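Local coordinates for translocator protein BipD (Burkholderia pseudomallei, PDB 2J9T) that is a secreted type III translocator protein required for epithelial cell invasion and survival within host cells, and probably regulates secretion of the effectors BipB and BipC, at residues A[178-183]-A[233-238]; A[57-62]-A[160-165]. All coordinates share one frame; numbering follows the deposited sequence.

Contact 1: A[178-183]-A[233-238]; sequences GKIKAL and DSLPPD. With BO3 (boric acid), chain C.
L235 turns CG anti to its own carbonyl carbon (chi1 -78°), and I180 holds CG2 anti to its backbone N. These torsions bring the CG2 methyl of I180 up to L235 CG, 4.1 Å apart. The side chains cross at about a right angle. In this type III secretion tip protein, the contact joins the first turns of helix 177-189 to the loop between helix 226-232 and strand 240-243. L235 also packs on W250 of helix 244-292, so the loop is set against a helix of the predicted coiled coil.

At the amino-terminal end of helix 177-189 the chemistry is polar. K179 N donates to D238 OD1 at 2.9 Å, with an N-H...O angle of 152°. The carboxylate is met on its syn side, and the donor lies 22° out of its plane. The positive end of the helix would probably favour the charge of D238. K179 folds its aliphatic chain across the same carboxylate, CG approaching D238 OD2. The hydroxyl OG1 of T240 hydrogen-bonds to P237 O, tying the loop to its own continuation. At the other end of the contact, K181 NZ stays 4.1 Å from D233 OD1, too far for a salt bridge.

Contact 2: A[57-62]-A[160-165]; sequences LRLPDR and KLQDYI. With BO3 (boric acid), chain C.
Q162 NE2 is gripped by two backbone carbonyls, those of M158 and R71, which both accept hydrogen bonds from it. R58 O lies 3.3 Å from Q162 NE2, but the angle is too poor for a hydrogen bond. In this type III secretion tip-complex family protein, the contact joins the lead-in to the two-stranded antiparallel hairpin 61-63/66-68 to the 3-10 turn 161-163. That turn lies between the long helix 121-160, part of the predicted coiled coil, and strand 165-167. Q162 turns CG anti to its carbonyl carbon (chi1 -64°) and extends beyond it, which carries the amide alongside the 57-62 backbone. The two carbonyl bonds probably fix the rotation of this amide.

Beyond the amide the contact is apolar and buried. P60 fits between Q162 and I165. Its CD lies 3.7 Å from Q162 CG, and the two side chains meet at a slant. On the I165 side, P60 CB lies 3.7 Å from I165 CG2, and the pair cross at about a right angle. M173 of strand 172-175 packs on both P60 and I165. P60 O accepts a hydrogen bond from the hydroxyl OH of Y247 on helix 244-292. L59 packs on N251 and F254 of that helix. Its CD2 branch also meets L161 CD2 across the contact, and lies 4.4 Å from I165 CD1.

Contact 2 is buried, while contact 1 lies at the surface with I180 as its one buried residue. Both rest against helix 244-292, and the 160-165 turn of contact 2 packs on helix 177-189 of contact 1 through L161 and Y164. Their chemistry differs with place. Contact 1 ties a loop to a helix start through a carboxylate and a backbone N-H, with charged groups around it. Contact 2 is mainly proline and aliphatic packing, and the amide nitrogen of Q162 is satisfied by backbone carbonyls. The two meet directly: I180 CG1 packs 3.9 Å from Y164 CB. A boric acid touches both contacts, but its close approaches in the model are doubtful.

Contact 1: A[178-183]-A[233-238]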
loop_
_atom_site.group_PDB
_atom_site.type_symbol
_atom_site.label_atom_id
_atom_site.label_comp_id
_atom_site.label_asym_id
_atom_site.label_seq_id
_atom_site.Cartn_x
_atom_site.Cartn_y
_atom_site.Cartn_z
ATOM N N GLY A 178 -22.128 -13.922 -8.810
ATOM C CA GLY A 178 -22.048 -13.202 -10.081
ATOM C C GLY A 178 -21.859 -11.697 -9.888
ATOM O O GLY A 178 -20.990 -11.087 -10.512
ATOM N N LYS A 179 -22.683 -11.104 -9.029
ATOM C CA LYS A 179 -22.606 -9.675 -8.758
ATOM C C LYS A 179 -21.288 -9.300 -8.070
ATOM O O LYS A 179 -20.722 -8.234 -8.342
ATOM C CB LYS A 179 -23.807 -9.223 -7.923
ATOM C CG LYS A 179 -25.161 -9.562 -8.545
ATOM C CD LYS A 179 -26.216 -8.525 -8.186
ATOM C CE LYS A 179 -27.532 -9.184 -7.767
ATOM N NZ LYS A 179 -28.273 -8.374 -6.753
ATOM N N ILE A 180 -20.798 -10.182 -7.197
ATOM C CA ILE A 180 -19.524 -9.962 -6.507
ATOM C C ILE A 180 -18.374 -10.114 -7.505
ATOM O O ILE A 180 -17.429 -9.322 -7.509
ATOM C CB ILE A 180 -19.341 -10.933 -5.308
ATOM C CG1 ILE A 180 -20.441 -10.737 -4.264
ATOM C CG2 ILE A 180 -17.968 -10.755 -4.670
ATOM C CD1 ILE A 180 -20.281 -11.636 -3.057
ATOM N N LYS A 181 -18.465 -11.141 -8.345
ATOM C CA LYS A 181 -17.455 -11.409 -9.368
ATOM C C LYS A 181 -17.269 -10.190 -10.267
ATOM O O LYS A 181 -16.149 -9.835 -10.624
ATOM C CB LYS A 181 -17.868 -12.624 -10.211
ATOM C CG LYS A 181 -16.828 -13.067 -11.220
ATOM C CD LYS A 181 -17.354 -14.182 -12.105
ATOM C CE LYS A 181 -16.573 -15.471 -11.888
ATOM N NZ LYS A 181 -15.400 -15.579 -12.806
ATOM N N ALA A 182 -18.380 -9.545 -10.613
ATOM C CA ALA A 182 -18.359 -8.360 -11.469
ATOM C C ALA A 182 -17.619 -7.203 -10.812
ATOM O O ALA A 182 -16.953 -6.419 -11.485
ATOM C CB ALA A 182 -19.771 -7.944 -11.823
ATOM N N LEU A 183 -17.751 -7.092 -9.496
ATOM C CA LEU A 183 -17.096 -6.027 -8.762
ATOM C C LEU A 183 -15.598 -6.280 -8.614
ATOM O O LEU A 183 -14.791 -5.349 -8.716
ATOM C CB LEU A 183 -17.746 -5.830 -7.395
ATOM C CG LEU A 183 -17.743 -4.390 -6.868
ATOM C CD1 LEU A 183 -17.567 -4.369 -5.349
ATOM C CD2 LEU A 183 -16.657 -3.542 -7.560
ATOM N N ASP A 233 -12.200 -15.985 -9.092
ATOM C CA ASP A 233 -12.428 -17.332 -9.616
ATOM C C ASP A 233 -13.049 -18.280 -8.588
ATOM O O ASP A 233 -13.379 -19.424 -8.912
ATOM C CB ASP A 233 -11.112 -17.927 -10.143
ATOM C CG ASP A 233 -10.716 -17.374 -11.505
ATOM O OD1 ASP A 233 -11.429 -16.489 -12.025
ATOM O OD2 ASP A 233 -9.692 -17.829 -12.053
ATOM N N SER A 234 -13.186 -17.815 -7.348
ATOM C CA SER A 234 -13.724 -18.650 -6.267
ATOM C C SER A 234 -15.236 -18.525 -6.115
ATOM O O SER A 234 -15.884 -19.389 -5.536
ATOM C CB SER A 234 -13.042 -18.308 -4.933
ATOM O OG SER A 234 -13.482 -17.055 -4.427
ATOM N N LEU A 235 -15.784 -17.425 -6.612
ATOM C CA LEU A 235 -17.206 -17.140 -6.485
ATOM C C LEU A 235 -18.108 -18.126 -7.230
ATOM O O LEU A 235 -17.723 -18.693 -8.254
ATOM C CB LEU A 235 -17.499 -15.713 -6.957
ATOM C CG LEU A 235 -17.165 -14.571 -6.000
ATOM C CD1 LEU A 235 -17.206 -15.048 -4.572
ATOM C CD2 LEU A 235 -15.815 -13.971 -6.334
ATOM N N PRO A 236 -19.321 -18.306 -6.713
ATOM C CA PRO A 236 -20.305 -19.159 -7.352
ATOM C C PRO A 236 -21.229 -18.264 -8.168
ATOM O O PRO A 236 -21.111 -17.033 -8.125
ATOM C CB PRO A 236 -21.066 -19.753 -6.166
ATOM C CG PRO A 236 -20.931 -18.751 -5.099
ATOM C CD PRO A 236 -19.566 -18.173 -5.267
ATOM N N PRO A 237 -22.132 -18.870 -8.929
ATOM C CA PRO A 237 -23.064 -18.093 -9.736
ATOM C C PRO A 237 -24.059 -17.374 -8.824
ATOM O O PRO A 237 -24.179 -17.704 -7.639
ATOM C CB PRO A 237 -23.777 -19.162 -10.580
ATOM C CG PRO A 237 -23.577 -20.442 -9.839
ATOM C CD PRO A 237 -22.241 -20.316 -9.188
ATOM N N ASP A 238 -24.757 -16.383 -9.373
ATOM C CA ASP A 238 -25.751 -15.638 -8.609
ATOM C C ASP A 238 -26.862 -16.582 -8.147
ATOM O O ASP A 238 -27.148 -17.579 -8.809
ATOM C CB ASP A 238 -26.353 -14.521 -9.470
ATOM C CG ASP A 238 -25.600 -13.206 -9.340
ATOM O OD1 ASP A 238 -24.687 -13.120 -8.489
ATOM O OD2 ASP A 238 -25.927 -12.256 -10.083
HETATM B B BO3 C . -20.550 -6.025 -5.004
HETATM O O1 BO3 C . -20.928 -5.602 -3.707
HETATM O O2 BO3 C . -21.415 -5.804 -6.104
HETATM O O3 BO3 C . -19.290 -6.638 -5.204
#

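Contact 2: A[57-62]-A[160-165]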
loop_
_atom_site.group_PDB
_atom_site.type_symbol
_atom_site.label_atom_id
_atom_site.label_comp_id
_atom_site.label_asym_id
_atom_site.label_seq_id
_atom_site.Cartn_x
_atom_site.Cartn_y
_atom_site.Cartn_z
ATOM N N LEU A 57 -11.758 -5.665 8.464
ATOM C CA LEU A 57 -12.793 -6.068 7.516
ATOM C C LEU A 57 -13.106 -7.544 7.747
ATOM O O LEU A 57 -12.205 -8.354 7.970
ATOM C CB LEU A 57 -12.303 -5.875 6.078
ATOM C CG LEU A 57 -12.329 -4.463 5.502
ATOM C CD1 LEU A 57 -13.118 -4.452 4.208
ATOM C CD2 LEU A 57 -12.920 -3.490 6.508
ATOM N N ARG A 58 -14.384 -7.892 7.699
ATOM C CA ARG A 58 -14.788 -9.271 7.918
ATOM C C ARG A 58 -16.091 -9.613 7.207
ATOM O O ARG A 58 -17.069 -8.877 7.290
ATOM C CB ARG A 58 -14.903 -9.564 9.411
ATOM C CG ARG A 58 -16.033 -10.509 9.760
ATOM C CD ARG A 58 -16.099 -10.759 11.249
ATOM N NE ARG A 58 -16.432 -9.546 11.984
ATOM C CZ ARG A 58 -17.658 -9.055 12.090
ATOM N NH1 ARG A 58 -18.671 -9.678 11.511
ATOM N NH2 ARG A 58 -17.870 -7.944 12.773
ATOM N N LEU A 59 -16.091 -10.745 6.514
ATOM C CA LEU A 59 -17.256 -11.199 5.770
ATOM C C LEU A 59 -18.339 -11.704 6.714
ATOM O O LEU A 59 -18.049 -12.125 7.836
ATOM C CB LEU A 59 -16.854 -12.317 4.795
ATOM C CG LEU A 59 -15.969 -11.923 3.609
ATOM C CD1 LEU A 59 -15.541 -13.153 2.827
ATOM C CD2 LEU A 59 -16.672 -10.923 2.706
ATOM N N PRO A 60 -19.586 -11.676 6.250
ATOM C CA PRO A 60 -20.704 -12.183 7.044
ATOM C C PRO A 60 -20.467 -13.658 7.385
ATOM O O PRO A 60 -19.826 -14.386 6.623
ATOM C CB PRO A 60 -21.897 -12.046 6.091
ATOM C CG PRO A 60 -21.538 -10.908 5.211
ATOM C CD PRO A 60 -20.042 -10.979 5.033
ATOM N N ASP A 61 -20.977 -14.091 8.533
ATOM C CA ASP A 61 -20.788 -15.467 8.989
ATOM C C ASP A 61 -21.939 -15.895 9.895
ATOM O O ASP A 61 -22.822 -15.096 10.207
ATOM C CB ASP A 61 -19.462 -15.587 9.746
ATOM C CG ASP A 61 -18.818 -16.949 9.588
ATOM O OD1 ASP A 61 -19.232 -17.715 8.692
ATOM O OD2 ASP A 61 -17.884 -17.249 10.361
ATOM N N ARG A 62 -21.926 -17.155 10.323
ATOM C CA ARG A 62 -22.965 -17.671 11.218
ATOM C C ARG A 62 -22.376 -18.261 12.493
ATOM O O ARG A 62 -21.526 -19.153 12.448
ATOM C CB ARG A 62 -23.833 -18.713 10.511
ATOM C CG ARG A 62 -24.876 -18.115 9.593
ATOM C CD ARG A 62 -26.268 -18.643 9.901
ATOM N NE ARG A 62 -27.222 -18.239 8.875
ATOM C CZ ARG A 62 -28.444 -18.739 8.756
ATOM N NH1 ARG A 62 -29.244 -18.319 7.788
ATOM N NH2 ARG A 62 -28.864 -19.659 9.608
ATOM N N LYS A 160 -18.670 -3.620 0.064
ATOM C CA LYS A 160 -19.827 -3.629 -0.825
ATOM C C LYS A 160 -20.344 -5.046 -1.043
ATOM O O LYS A 160 -21.554 -5.290 -1.026
ATOM C CB LYS A 160 -19.472 -2.992 -2.168
ATOM C CG LYS A 160 -19.702 -1.495 -2.221
ATOM C CD LYS A 160 -18.612 -0.803 -3.030
ATOM C CE LYS A 160 -19.121 0.472 -3.686
ATOM N NZ LYS A 160 -18.849 0.475 -5.151
ATOM N N LEU A 161 -19.421 -5.975 -1.263
ATOM C CA LEU A 161 -19.780 -7.359 -1.531
ATOM C C LEU A 161 -20.694 -7.960 -0.460
ATOM O O LEU A 161 -21.422 -8.922 -0.719
ATOM C CB LEU A 161 -18.517 -8.210 -1.762
ATOM C CG LEU A 161 -18.001 -9.240 -0.744
ATOM C CD1 LEU A 161 -16.568 -9.621 -1.104
ATOM C CD2 LEU A 161 -18.067 -8.740 0.689
ATOM N N GLN A 162 -20.682 -7.361 0.727
ATOM C CA GLN A 162 -21.481 -7.859 1.844
ATOM C C GLN A 162 -22.985 -7.688 1.651
ATOM O O GLN A 162 -23.790 -8.309 2.358
ATOM C CB GLN A 162 -21.019 -7.235 3.156
ATOM C CG GLN A 162 -19.600 -7.621 3.525
ATOM C CD GLN A 162 -19.169 -7.050 4.843
ATOM O OE1 GLN A 162 -19.973 -6.917 5.763
ATOM N NE2 GLN A 162 -17.884 -6.735 4.961
ATOM N N ASP A 163 -23.363 -6.874 0.669
ATOM C CA ASP A 163 -24.772 -6.672 0.355
ATOM C C ASP A 163 -25.316 -7.870 -0.430
ATOM O O ASP A 163 -26.526 -8.027 -0.581
ATOM C CB ASP A 163 -24.965 -5.390 -0.461
ATOM C CG ASP A 163 -24.530 -4.144 0.292
ATOM O OD1 ASP A 163 -24.537 -3.049 -0.316
ATOM O OD2 ASP A 163 -24.171 -4.260 1.485
ATOM N N TYR A 164 -24.413 -8.706 -0.932
ATOM C CA TYR A 164 -24.801 -9.864 -1.725
ATOM C C TYR A 164 -24.604 -11.178 -0.980
ATOM O O TYR A 164 -24.640 -12.251 -1.580
ATOM C CB TYR A 164 -24.051 -9.878 -3.058
ATOM C CG TYR A 164 -24.193 -8.596 -3.847
ATOM C CD1 TYR A 164 -23.417 -7.486 -3.551
ATOM C CD2 TYR A 164 -25.118 -8.488 -4.875
ATOM C CE1 TYR A 164 -23.550 -6.303 -4.262
ATOM C CE2 TYR A 164 -25.259 -7.307 -5.592
ATOM C CZ TYR A 164 -24.463 -6.221 -5.283
ATOM O OH TYR A 164 -24.583 -5.049 -5.997
ATOM N N ILE A 165 -24.403 -11.085 0.332
ATOM C CA ILE A 165 -24.270 -12.265 1.187
ATOM C C ILE A 165 -25.267 -12.123 2.328
ATOM O O ILE A 165 -25.147 -11.218 3.152
ATOM C CB ILE A 165 -22.828 -12.442 1.740
ATOM C CG1 ILE A 165 -21.860 -12.820 0.621
ATOM C CG2 ILE A 165 -22.804 -13.502 2.840
ATOM C CD1 ILE A 165 -20.440 -12.440 0.917
HETATM B B BO3 C . -20.550 -6.025 -5.004
HETATM O O1 BO3 C . -20.928 -5.602 -3.707
HETATM O O2 BO3 C . -21.415 -5.804 -6.104
HETATM O O3 BO3 C . -19.290 -6.638 -5.204
#